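Local atomic coordinates of dicer Related Helicase (Caenorhabditis elegans, PDB entry 6M6Q), a protein that probably hydrolyses ATP as an RNA-binding helicase of the RIG-I-like receptor subfamily, the chain here being its all-helical N-terminal domain. Residues L32-L37 / Q115-S120; V39-T44 / R69-E74; K53-L58 / D138-N143. All coordinates share one frame; numbering follows the deposited sequence. Where two conformers were deposited one is given.

Contact 1 of 3, residues L32-L37 / Q115-S120; sequences LKWKFL and QRRRFS
Leu37 and Ser120 meet where helix 33-42 lies against the long helix 94-127. Their CA atoms stand 7.6 Å apart, the nearest CA pair of the two segments. The contact has a van der Waals part, a polar part and a charged group beside a ring.

The van der Waals part belongs to Leu37, whose methyl lies against the side of the serine. Its CG sits anti to the backbone N (chi1 -175°), which carries both methyls out toward Ser120. Leu37 CD2 comes 3.5 Å from Ser120 OG and 3.7 Å from Ser120 CB. The same CD2 lies in the plane of the Trp34 ring, at its edge. Lys33 CE packs over one face of that ring, offset toward the rim.

The polar part stays within one helix. Ser120 OG donates a 2.9 Å bond back to Arg116 O, one turn earlier. The hydroxyl sits above the carbonyl plane, and Arg116 O also accepts from Ser120 N. The buried hydroxyl thus has a partner in its own helix while its flank meets the leucine.

Arg117 brings a charged group beside the Trp34 ring. Its chain is bent at chi2 and chi3, and Arg117 NH1 comes 4.1 Å from Trp34 CZ2. Ring and guanidinium planes stand 82° apart, so the two do not stack. The stronger partner of Arg117 NH1 is Glu121, in a salt bridge; Glu121 also touches Trp34. Leu236 of helix 231-236 packs on Ser120 and Arg117.

This is buried helix-to-helix packing in an all-helical domain, consistent with the CARD-like bundles at the N-termini of RIG-I-like receptors.

Contact 2 of 3, residues V39-T44 / R69-E74; sequences VCVEST and RMIIDE
Ile72 packs against Val41 and Thr44, joining the end of helix 63-72 to the end of helix 33-42. The motif is helix-end packing in the N-terminal helical domain, whose fold is probably CARD-like. The CA atoms of Val41 and Ile72 lie 7.0 Å apart.

Ile72 divides at CB. One branch, CG2, turns to Val41 and comes 4.4 Å from its CG2. The other branch starts at CG1, which sits between the backbone N and the carbonyl carbon (chi1 58°). From there the chain extends to CD1 at its tip. Ile72 CD1 meets Thr44 CG2 at 4.0 Å, the two side chains reaching toward each other tip to tip.

Val41 CG2 also meets Ile71, the residue before Ile72: Ile71 CG2 is 4.1 Å away. These two side chains cross obliquely. Ile71 in turn touches Phe119 and Ser120 of helix 94-127, and Phe52 packs on Val41. Val41 and Ile71 are buried, whereas Thr44 and Ile72 lie nearer the surface.

Replacing Thr44 by alanine removes both its branches and is likely to leave Ile72 CD1 without its methyl mate and Val41 O without its hydroxyl donor. That hydroxyl bond holds the chain as it leaves the helix: Thr44 OG1 lies 2.7 Å from Val41 O, in the carbonyl plane, with a C=O...O angle of 156°.

Contact 3 of 3, residues K53-L58 / D138-N143; sequences KLFESL and DEVMFN
Leu54 and Val140 are the nearest CA pair, 9.3 Å apart. Segment 53-58 is 3-10 helical, part of a run that begins earlier, in the connection between helices 33-42 and 63-72. Its bonds span three residues, as in Leu58 N to Phe55 O at 3.0 Å. Segment 138-143 is regular alpha helix, where Phe142 N bonds to Asp138 O.

Only side chains bridge the gap, and one methyl does the work. With chi1 at 160°, Val140 CG2 is anti to the carbonyl carbon and beside the backbone N, and this methyl meets the 3-10 segment. Val140 CG2 lies 4.1 Å from Leu54 CD1 and 4.4 Å from Phe55 CZ. Phe55 is buried. Its ring also meets Phe123 of helix 94-127 in a T-shaped (edge-to-face) pair, while Tyr51 packs on Val140.

The exposed side of the 3-10 segment is tied by charge. Lys53 NZ forms a salt bridge with Glu56 OE2 at 2.8 Å, meeting the carboxylate on its syn side. This bridge spans one 3-10 turn.

The contact joins the long connection between helices 33-42 and 63-72 to helix 131-144 within the helical N-terminal domain, whose fold is consistent with the CARD-like bundles of RIG-I-like receptors.

Contacts 1 and 2 share helix 33-42, and their centres are 10 Å apart. Contact 2 is nested inside the chain loop closed by contact 1. The second segments also meet: Arg116 NH1 makes a probable hydrogen bond of 2.8 Å to Asp73 O. Contact 3 crosses both others along the chain. Its centre is 15 Å from that of contact 1 and 14 Å from that of contact 2. Phe36 packs on Phe55 and Val140, and Val39 CG1 lies 4.0 Å from Val140 CG1. Helix 33-42 thus packs against helices 94-127, 63-72 and 131-144. All this is packing within the N-terminal domain; the ATPase chemistry probably belongs to the helicase part, outside this fragment.

Contact 1 of 3, residues L32-L37 / Q115-S120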
loop_
_atom_site.group_PDB
_atom_site.type_symbol
_atom_site.label_atom_id
_atom_site.label_comp_id
_atom_site.label_asym_id
_atom_site.label_seq_id
_atom_site.Cartn_x
_atom_site.Cartn_y
_atom_site.Cartn_z
ATOM N N LEU B 32 3.409 -0.778 16.270
ATOM C CA LEU B 32 3.354 -1.944 17.219
ATOM C C LEU B 32 2.526 -3.102 16.631
ATOM O O LEU B 32 2.166 -4.004 17.402
ATOM C CB LEU B 32 2.718 -1.512 18.553
ATOM C CG LEU B 32 3.570 -0.658 19.480
ATOM C CD1 LEU B 32 2.696 -0.009 20.540
ATOM C CD2 LEU B 32 4.655 -1.489 20.124
ATOM N N LYS B 33 2.181 -3.066 15.348
ATOM C CA LYS B 33 1.271 -4.068 14.730
ATOM C C LYS B 33 1.850 -5.491 14.873
ATOM O O LYS B 33 1.053 -6.409 15.010
ATOM C CB LYS B 33 0.974 -3.700 13.274
ATOM C CG LYS B 33 2.090 -3.937 12.264
ATOM C CD LYS B 33 1.599 -3.726 10.841
ATOM C CE LYS B 33 2.337 -4.544 9.827
ATOM N NZ LYS B 33 2.177 -3.970 8.474
ATOM N N TRP B 34 3.178 -5.671 14.838
ATOM C CA TRP B 34 3.812 -7.020 14.936
ATOM C C TRP B 34 3.775 -7.496 16.384
ATOM O O TRP B 34 3.584 -8.732 16.598
ATOM C CB TRP B 34 5.233 -7.032 14.363
ATOM C CG TRP B 34 5.281 -6.808 12.878
ATOM C CD1 TRP B 34 6.013 -5.865 12.212
ATOM C CD2 TRP B 34 4.539 -7.522 11.869
ATOM N NE1 TRP B 34 5.780 -5.945 10.863
ATOM C CE2 TRP B 34 4.878 -6.950 10.625
ATOM C CE3 TRP B 34 3.639 -8.598 11.890
ATOM C CZ2 TRP B 34 4.348 -7.415 9.422
ATOM C CZ3 TRP B 34 3.106 -9.047 10.701
ATOM C CH2 TRP B 34 3.452 -8.456 9.485
ATOM N N LYS B 35 3.890 -6.561 17.339
ATOM C CA LYS B 35 3.803 -6.851 18.789
ATOM C C LYS B 35 2.349 -7.157 19.135
ATOM O O LYS B 35 2.128 -8.034 19.982
ATOM C CB LYS B 35 4.368 -5.697 19.622
ATOM C CG LYS B 35 4.272 -5.863 21.146
ATOM C CD LYS B 35 4.933 -7.126 21.676
ATOM C CE LYS B 35 4.822 -7.321 23.174
ATOM N NZ LYS B 35 5.113 -8.733 23.533
ATOM N N PHE B 36 1.398 -6.526 18.442
ATOM C CA PHE B 36 -0.059 -6.757 18.619
ATOM C C PHE B 36 -0.413 -8.152 18.115
ATOM O O PHE B 36 -1.110 -8.873 18.840
ATOM C CB PHE B 36 -0.873 -5.687 17.900
ATOM C CG PHE B 36 -2.325 -6.038 17.713
ATOM C CD1 PHE B 36 -3.175 -6.155 18.803
ATOM C CD2 PHE B 36 -2.847 -6.231 16.444
ATOM C CE1 PHE B 36 -4.508 -6.484 18.624
ATOM C CE2 PHE B 36 -4.178 -6.550 16.267
ATOM C CZ PHE B 36 -5.006 -6.672 17.356
ATOM N N LEU B 37 0.085 -8.525 16.928
ATOM C CA LEU B 37 -0.042 -9.908 16.369
ATOM C C LEU B 37 0.578 -10.873 17.355
ATOM O O LEU B 37 -0.109 -11.812 17.709
ATOM C CB LEU B 37 0.636 -10.015 14.992
ATOM C CG LEU B 37 0.487 -11.358 14.249
ATOM C CD1 LEU B 37 -0.971 -11.646 13.838
ATOM C CD2 LEU B 37 1.393 -11.389 13.020
ATOM N N GLN B 115 2.493 -18.410 3.729
ATOM C CA GLN B 115 1.082 -18.581 4.186
ATOM C C GLN B 115 0.862 -17.771 5.476
ATOM O O GLN B 115 -0.131 -16.975 5.552
ATOM C CB GLN B 115 0.791 -20.067 4.414
ATOM C CG GLN B 115 -0.675 -20.370 4.677
ATOM C CD GLN B 115 -0.888 -21.817 5.032
ATOM O OE1 GLN B 115 -0.907 -22.696 4.167
ATOM N NE2 GLN B 115 -1.062 -22.071 6.318
ATOM N N ARG B 116 1.739 -17.949 6.452
ATOM C CA ARG B 116 1.612 -17.256 7.749
ATOM C C ARG B 116 1.609 -15.734 7.522
ATOM O O ARG B 116 0.694 -15.080 8.025
ATOM C CB ARG B 116 2.694 -17.720 8.713
ATOM C CG ARG B 116 2.191 -18.781 9.671
ATOM C CD ARG B 116 3.290 -19.466 10.425
ATOM N NE ARG B 116 2.791 -20.703 10.990
ATOM C CZ ARG B 116 3.538 -21.630 11.552
ATOM N NH1 ARG B 116 2.972 -22.723 12.030
ATOM N NH2 ARG B 116 4.839 -21.450 11.675
ATOM N N ARG B 117 2.534 -15.210 6.716
ATOM C CA ARG B 117 2.601 -13.748 6.416
ATOM C C ARG B 117 1.341 -13.277 5.689
ATOM O O ARG B 117 0.849 -12.205 6.017
ATOM C CB ARG B 117 3.821 -13.386 5.581
ATOM C CG ARG B 117 4.721 -12.408 6.298
ATOM C CD ARG B 117 4.610 -10.986 5.819
ATOM N NE ARG B 117 5.949 -10.563 5.457
ATOM C CZ ARG B 117 6.353 -9.316 5.363
ATOM N NH1 ARG B 117 5.524 -8.326 5.620
ATOM N NH2 ARG B 117 7.598 -9.055 5.000
ATOM N N ARG B 118 0.884 -14.027 4.702
ATOM C CA ARG B 118 -0.296 -13.667 3.893
ATOM C C ARG B 118 -1.518 -13.465 4.818
ATOM O O ARG B 118 -2.205 -12.411 4.700
ATOM C CB ARG B 118 -0.538 -14.756 2.857
ATOM C CG ARG B 118 -1.842 -14.624 2.102
ATOM C CD ARG B 118 -1.883 -15.706 1.066
ATOM N NE ARG B 118 -3.230 -16.009 0.648
ATOM C CZ ARG B 118 -3.531 -16.678 -0.454
ATOM N NH1 ARG B 118 -2.564 -17.108 -1.253
ATOM N NH2 ARG B 118 -4.795 -16.905 -0.762
ATOM N N PHE B 119 -1.783 -14.423 5.692
ATOM C CA PHE B 119 -3.004 -14.445 6.524
ATOM C C PHE B 119 -2.834 -13.511 7.739
ATOM O O PHE B 119 -3.847 -12.965 8.208
ATOM C CB PHE B 119 -3.367 -15.886 6.870
ATOM C CG PHE B 119 -3.951 -16.631 5.696
ATOM C CD1 PHE B 119 -5.277 -16.449 5.325
ATOM C CD2 PHE B 119 -3.153 -17.439 4.904
ATOM C CE1 PHE B 119 -5.798 -17.110 4.223
ATOM C CE2 PHE B 119 -3.674 -18.091 3.800
ATOM C CZ PHE B 119 -4.991 -17.920 3.455
ATOM N N SER B 120 -1.599 -13.291 8.203
ATOM C CA SER B 120 -1.268 -12.272 9.238
ATOM C C SER B 120 -1.627 -10.879 8.701
ATOM O O SER B 120 -2.307 -10.124 9.412
ATOM C CB SER B 120 0.179 -12.332 9.639
ATOM O OG SER B 120 0.452 -13.493 10.391
#

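Contact 2 of 3, residues V39-T44 / R69-E74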
loop_
_atom_site.group_PDB
_atom_site.type_symbol
_atom_site.label_atom_id
_atom_site.label_comp_id
_atom_site.label_asym_id
_atom_site.label_seq_id
_atom_site.Cartn_x
_atom_site.Cartn_y
_atom_site.Cartn_z
ATOM N N VAL B 39 0.937 -10.684 20.582
ATOM C CA VAL B 39 0.064 -10.764 21.799
ATOM C C VAL B 39 -1.144 -11.670 21.493
ATOM O O VAL B 39 -1.444 -12.562 22.311
ATOM C CB VAL B 39 -0.376 -9.353 22.266
ATOM C CG1 VAL B 39 -1.558 -9.396 23.228
ATOM C CG2 VAL B 39 0.778 -8.575 22.893
ATOM N N CYS B 40 -1.783 -11.483 20.341
ATOM C CA CYS B 40 -2.938 -12.304 19.894
ATOM C C CYS B 40 -2.504 -13.775 19.755
ATOM O O CYS B 40 -3.286 -14.643 20.126
ATOM C CB CYS B 40 -3.529 -11.788 18.582
ATOM S SG CYS B 40 -4.256 -10.131 18.693
ATOM N N VAL B 41 -1.290 -14.031 19.270
ATOM C CA VAL B 41 -0.770 -15.407 19.029
ATOM C C VAL B 41 -0.380 -16.036 20.370
ATOM O O VAL B 41 -0.697 -17.210 20.576
ATOM C CB VAL B 41 0.408 -15.401 18.043
ATOM C CG1 VAL B 41 1.166 -16.725 18.065
ATOM C CG2 VAL B 41 -0.050 -15.061 16.630
ATOM N N GLU B 42 0.229 -15.250 21.261
ATOM C CA GLU B 42 0.620 -15.649 22.644
ATOM C C GLU B 42 -0.611 -16.141 23.414
ATOM O O GLU B 42 -0.450 -17.064 24.215
ATOM C CB GLU B 42 1.265 -14.462 23.354
ATOM C CG GLU B 42 1.791 -14.766 24.751
ATOM C CD GLU B 42 2.296 -13.529 25.489
ATOM O OE1 GLU B 42 1.610 -12.479 25.428
ATOM O OE2 GLU B 42 3.386 -13.602 26.094
ATOM N N SER B 43 -1.786 -15.529 23.172
ATOM C CA SER B 43 -3.038 -15.707 23.970
ATOM C C SER B 43 -3.734 -17.034 23.638
ATOM O O SER B 43 -4.538 -17.488 24.466
ATOM C CB SER B 43 -3.985 -14.548 23.780
ATOM O OG SER B 43 -4.495 -14.523 22.468
ATOM N N THR B 44 -3.436 -17.643 22.482
ATOM C CA THR B 44 -3.974 -18.977 22.081
ATOM C C THR B 44 -3.425 -20.036 23.052
ATOM O O THR B 44 -2.210 -20.315 23.000
ATOM C CB THR B 44 -3.670 -19.301 20.606
ATOM O OG1 THR B 44 -2.257 -19.387 20.425
ATOM C CG2 THR B 44 -4.235 -18.277 19.644
ATOM N N ARG B 69 -6.466 -19.719 12.234
ATOM C CA ARG B 69 -5.879 -21.071 12.040
ATOM C C ARG B 69 -4.668 -20.953 11.129
ATOM O O ARG B 69 -3.555 -21.224 11.600
ATOM C CB ARG B 69 -6.901 -22.033 11.447
ATOM C CG ARG B 69 -8.106 -22.277 12.340
ATOM C CD ARG B 69 -7.699 -22.368 13.791
ATOM N NE ARG B 69 -8.826 -22.739 14.613
ATOM C CZ ARG B 69 -8.739 -23.269 15.821
ATOM N NH1 ARG B 69 -7.561 -23.508 16.372
ATOM N NH2 ARG B 69 -9.843 -23.564 16.478
ATOM N N MET B 70 -4.865 -20.485 9.902
ATOM C CA MET B 70 -3.780 -20.382 8.896
ATOM C C MET B 70 -2.510 -19.790 9.533
ATOM O O MET B 70 -1.434 -20.141 9.084
ATOM C CB MET B 70 -4.210 -19.525 7.715
ATOM C CG MET B 70 -5.142 -20.260 6.769
ATOM S SD MET B 70 -4.295 -21.564 5.827
ATOM C CE MET B 70 -5.323 -21.615 4.357
ATOM N N ILE B 71 -2.652 -18.994 10.598
ATOM C CA ILE B 71 -1.532 -18.299 11.292
ATOM C C ILE B 71 -0.909 -19.234 12.349
ATOM O O ILE B 71 0.341 -19.276 12.421
ATOM C CB ILE B 71 -2.014 -16.960 11.894
ATOM C CG1 ILE B 71 -2.386 -15.942 10.803
ATOM C CG2 ILE B 71 -0.985 -16.388 12.871
ATOM C CD1 ILE B 71 -3.165 -14.750 11.323
ATOM N N ILE B 72 -1.726 -19.939 13.144
ATOM C CA ILE B 72 -1.271 -20.668 14.378
ATOM C C ILE B 72 -1.147 -22.179 14.114
ATOM O O ILE B 72 -0.389 -22.831 14.856
ATOM C CB ILE B 72 -2.199 -20.388 15.573
ATOM C CG1 ILE B 72 -3.651 -20.778 15.284
ATOM C CG2 ILE B 72 -2.072 -18.940 16.002
ATOM C CD1 ILE B 72 -4.568 -20.654 16.483
ATOM N N ASP B 73 -1.885 -22.717 13.130
ATOM C CA ASP B 73 -1.816 -24.149 12.696
ATOM C C ASP B 73 -0.351 -24.580 12.576
ATOM O O ASP B 73 0.444 -23.853 11.950
ATOM C CB ASP B 73 -2.533 -24.387 11.357
ATOM C CG ASP B 73 -4.024 -24.703 11.476
ATOM O OD1 ASP B 73 -4.563 -24.658 12.624
ATOM O OD2 ASP B 73 -4.642 -24.983 10.423
ATOM N N GLU B 74 -0.014 -25.707 13.193
ATOM C CA GLU B 74 1.301 -26.381 13.096
ATOM C C GLU B 74 1.505 -26.829 11.646
ATOM O O GLU B 74 0.567 -27.256 10.981
ATOM C CB GLU B 74 1.313 -27.563 14.078
ATOM C CG GLU B 74 2.625 -27.763 14.817
ATOM C CD GLU B 74 2.909 -26.757 15.909
ATOM O OE1 GLU B 74 1.974 -26.437 16.675
ATOM O OE2 GLU B 74 4.076 -26.324 16.019
#

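Contact 3 of 3, residues K53-L58 / D138-N143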
loop_
_atom_site.group_PDB
_atom_site.type_symbol
_atom_site.label_atom_id
_atom_site.label_comp_id
_atom_site.label_asym_id
_atom_site.label_seq_id
_atom_site.Cartn_x
_atom_site.Cartn_y
_atom_site.Cartn_z
ATOM N N LYS B 53 -10.602 -13.901 18.433
ATOM C CA LYS B 53 -12.079 -14.083 18.355
ATOM C C LYS B 53 -12.788 -12.736 18.573
ATOM O O LYS B 53 -13.891 -12.570 18.029
ATOM C CB LYS B 53 -12.563 -15.126 19.361
ATOM C CG LYS B 53 -13.808 -15.883 18.927
ATOM C CD LYS B 53 -14.437 -16.701 20.025
ATOM C CE LYS B 53 -15.596 -17.538 19.530
ATOM N NZ LYS B 53 -16.674 -16.694 18.960
ATOM N N LEU B 54 -12.166 -11.807 19.313
ATOM C CA LEU B 54 -12.737 -10.462 19.617
ATOM C C LEU B 54 -12.898 -9.640 18.322
ATOM O O LEU B 54 -13.452 -8.529 18.418
ATOM C CB LEU B 54 -11.828 -9.714 20.603
ATOM C CG LEU B 54 -11.682 -10.327 21.993
ATOM C CD1 LEU B 54 -10.366 -9.888 22.642
ATOM C CD2 LEU B 54 -12.865 -9.959 22.877
ATOM N N PHE B 55 -12.405 -10.133 17.174
ATOM C CA PHE B 55 -12.377 -9.381 15.887
ATOM C C PHE B 55 -13.313 -10.039 14.858
ATOM O O PHE B 55 -13.337 -9.583 13.693
ATOM C CB PHE B 55 -10.939 -9.273 15.367
ATOM C CG PHE B 55 -9.983 -8.580 16.306
ATOM C CD1 PHE B 55 -9.273 -9.297 17.254
ATOM C CD2 PHE B 55 -9.796 -7.209 16.245
ATOM C CE1 PHE B 55 -8.413 -8.657 18.132
ATOM C CE2 PHE B 55 -8.931 -6.572 17.120
ATOM C CZ PHE B 55 -8.247 -7.297 18.065
ATOM N N GLU B 56 -14.102 -11.032 15.282
ATOM C CA GLU B 56 -14.922 -11.872 14.361
ATOM C C GLU B 56 -15.996 -11.016 13.653
ATOM O O GLU B 56 -16.339 -11.356 12.503
ATOM C CB GLU B 56 -15.502 -13.088 15.092
ATOM C CG GLU B 56 -16.514 -12.757 16.171
ATOM C CD GLU B 56 -16.859 -13.940 17.073
ATOM O OE1 GLU B 56 -17.352 -13.703 18.207
ATOM O OE2 GLU B 56 -16.621 -15.105 16.649
ATOM N N SER B 57 -16.440 -9.912 14.265
ATOM C CA SER B 57 -17.482 -8.992 13.727
ATOM C C SER B 57 -16.974 -8.254 12.478
ATOM O O SER B 57 -17.832 -7.743 11.694
ATOM C CB SER B 57 -17.923 -8.023 14.772
ATOM O OG SER B 57 -16.842 -7.673 15.624
ATOM N N LEU B 58 -15.646 -8.207 12.284
ATOM C CA LEU B 58 -14.979 -7.403 11.222
ATOM C C LEU B 58 -14.725 -8.256 9.974
ATOM O O LEU B 58 -14.224 -7.701 8.983
ATOM C CB LEU B 58 -13.667 -6.842 11.766
ATOM C CG LEU B 58 -13.809 -5.752 12.822
ATOM C CD1 LEU B 58 -12.581 -5.714 13.700
ATOM C CD2 LEU B 58 -14.062 -4.391 12.177
ATOM N N ASP B 138 -6.842 -1.372 20.918
ATOM C CA ASP B 138 -6.390 -0.433 21.988
ATOM C C ASP B 138 -6.593 -1.124 23.337
ATOM O O ASP B 138 -5.630 -1.220 24.093
ATOM C CB ASP B 138 -7.127 0.912 21.906
ATOM C CG ASP B 138 -6.432 2.080 22.602
ATOM O OD1 ASP B 138 -5.181 2.079 22.645
ATOM O OD2 ASP B 138 -7.157 3.006 23.082
ATOM N N GLU B 139 -7.783 -1.668 23.569
ATOM C CA GLU B 139 -8.154 -2.345 24.837
ATOM C C GLU B 139 -7.325 -3.629 25.012
ATOM O O GLU B 139 -7.018 -3.960 26.166
ATOM C CB GLU B 139 -9.656 -2.644 24.889
ATOM C CG GLU B 139 -10.113 -3.052 26.281
ATOM C CD GLU B 139 -11.591 -3.301 26.456
ATOM O OE1 GLU B 139 -12.374 -2.786 25.626
ATOM O OE2 GLU B 139 -11.960 -4.010 27.436
ATOM N N VAL B 140 -6.986 -4.336 23.928
ATOM C CA VAL B 140 -6.186 -5.596 24.028
ATOM C C VAL B 140 -4.809 -5.246 24.606
ATOM O O VAL B 140 -4.375 -5.923 25.579
ATOM C CB VAL B 140 -6.068 -6.333 22.681
ATOM C CG1 VAL B 140 -4.882 -7.310 22.659
ATOM C CG2 VAL B 140 -7.362 -7.055 22.332
ATOM N N MET B 141 -4.187 -4.188 24.080
ATOM C CA MET B 141 -2.851 -3.714 24.504
ATOM C C MET B 141 -2.905 -3.248 25.969
ATOM O O MET B 141 -1.953 -3.558 26.730
ATOM C CB MET B 141 -2.369 -2.567 23.602
ATOM C CG MET B 141 -2.059 -3.004 22.173
ATOM S SD MET B 141 -0.976 -4.489 22.061
ATOM C CE MET B 141 0.594 -3.791 22.560
ATOM N N PHE B 142 -3.973 -2.541 26.347
ATOM C CA PHE B 142 -4.196 -2.006 27.716
ATOM C C PHE B 142 -4.205 -3.163 28.709
ATOM O O PHE B 142 -3.589 -3.036 29.760
ATOM C CB PHE B 142 -5.502 -1.205 27.778
ATOM C CG PHE B 142 -5.862 -0.677 29.143
ATOM C CD1 PHE B 142 -5.258 0.465 29.637
ATOM C CD2 PHE B 142 -6.810 -1.311 29.931
ATOM C CE1 PHE B 142 -5.594 0.962 30.884
ATOM C CE2 PHE B 142 -7.119 -0.827 31.190
ATOM C CZ PHE B 142 -6.519 0.311 31.660
ATOM N N ASN B 143 -4.903 -4.245 28.376
ATOM C CA ASN B 143 -5.081 -5.425 29.261
ATOM C C ASN B 143 -3.769 -6.222 29.322
ATOM O O ASN B 143 -3.525 -6.872 30.359
ATOM C CB ASN B 143 -6.242 -6.311 28.802
ATOM C CG ASN B 143 -7.604 -5.656 28.927
ATOM O OD1 ASN B 143 -7.743 -4.570 29.484
ATOM N ND2 ASN B 143 -8.619 -6.321 28.413
#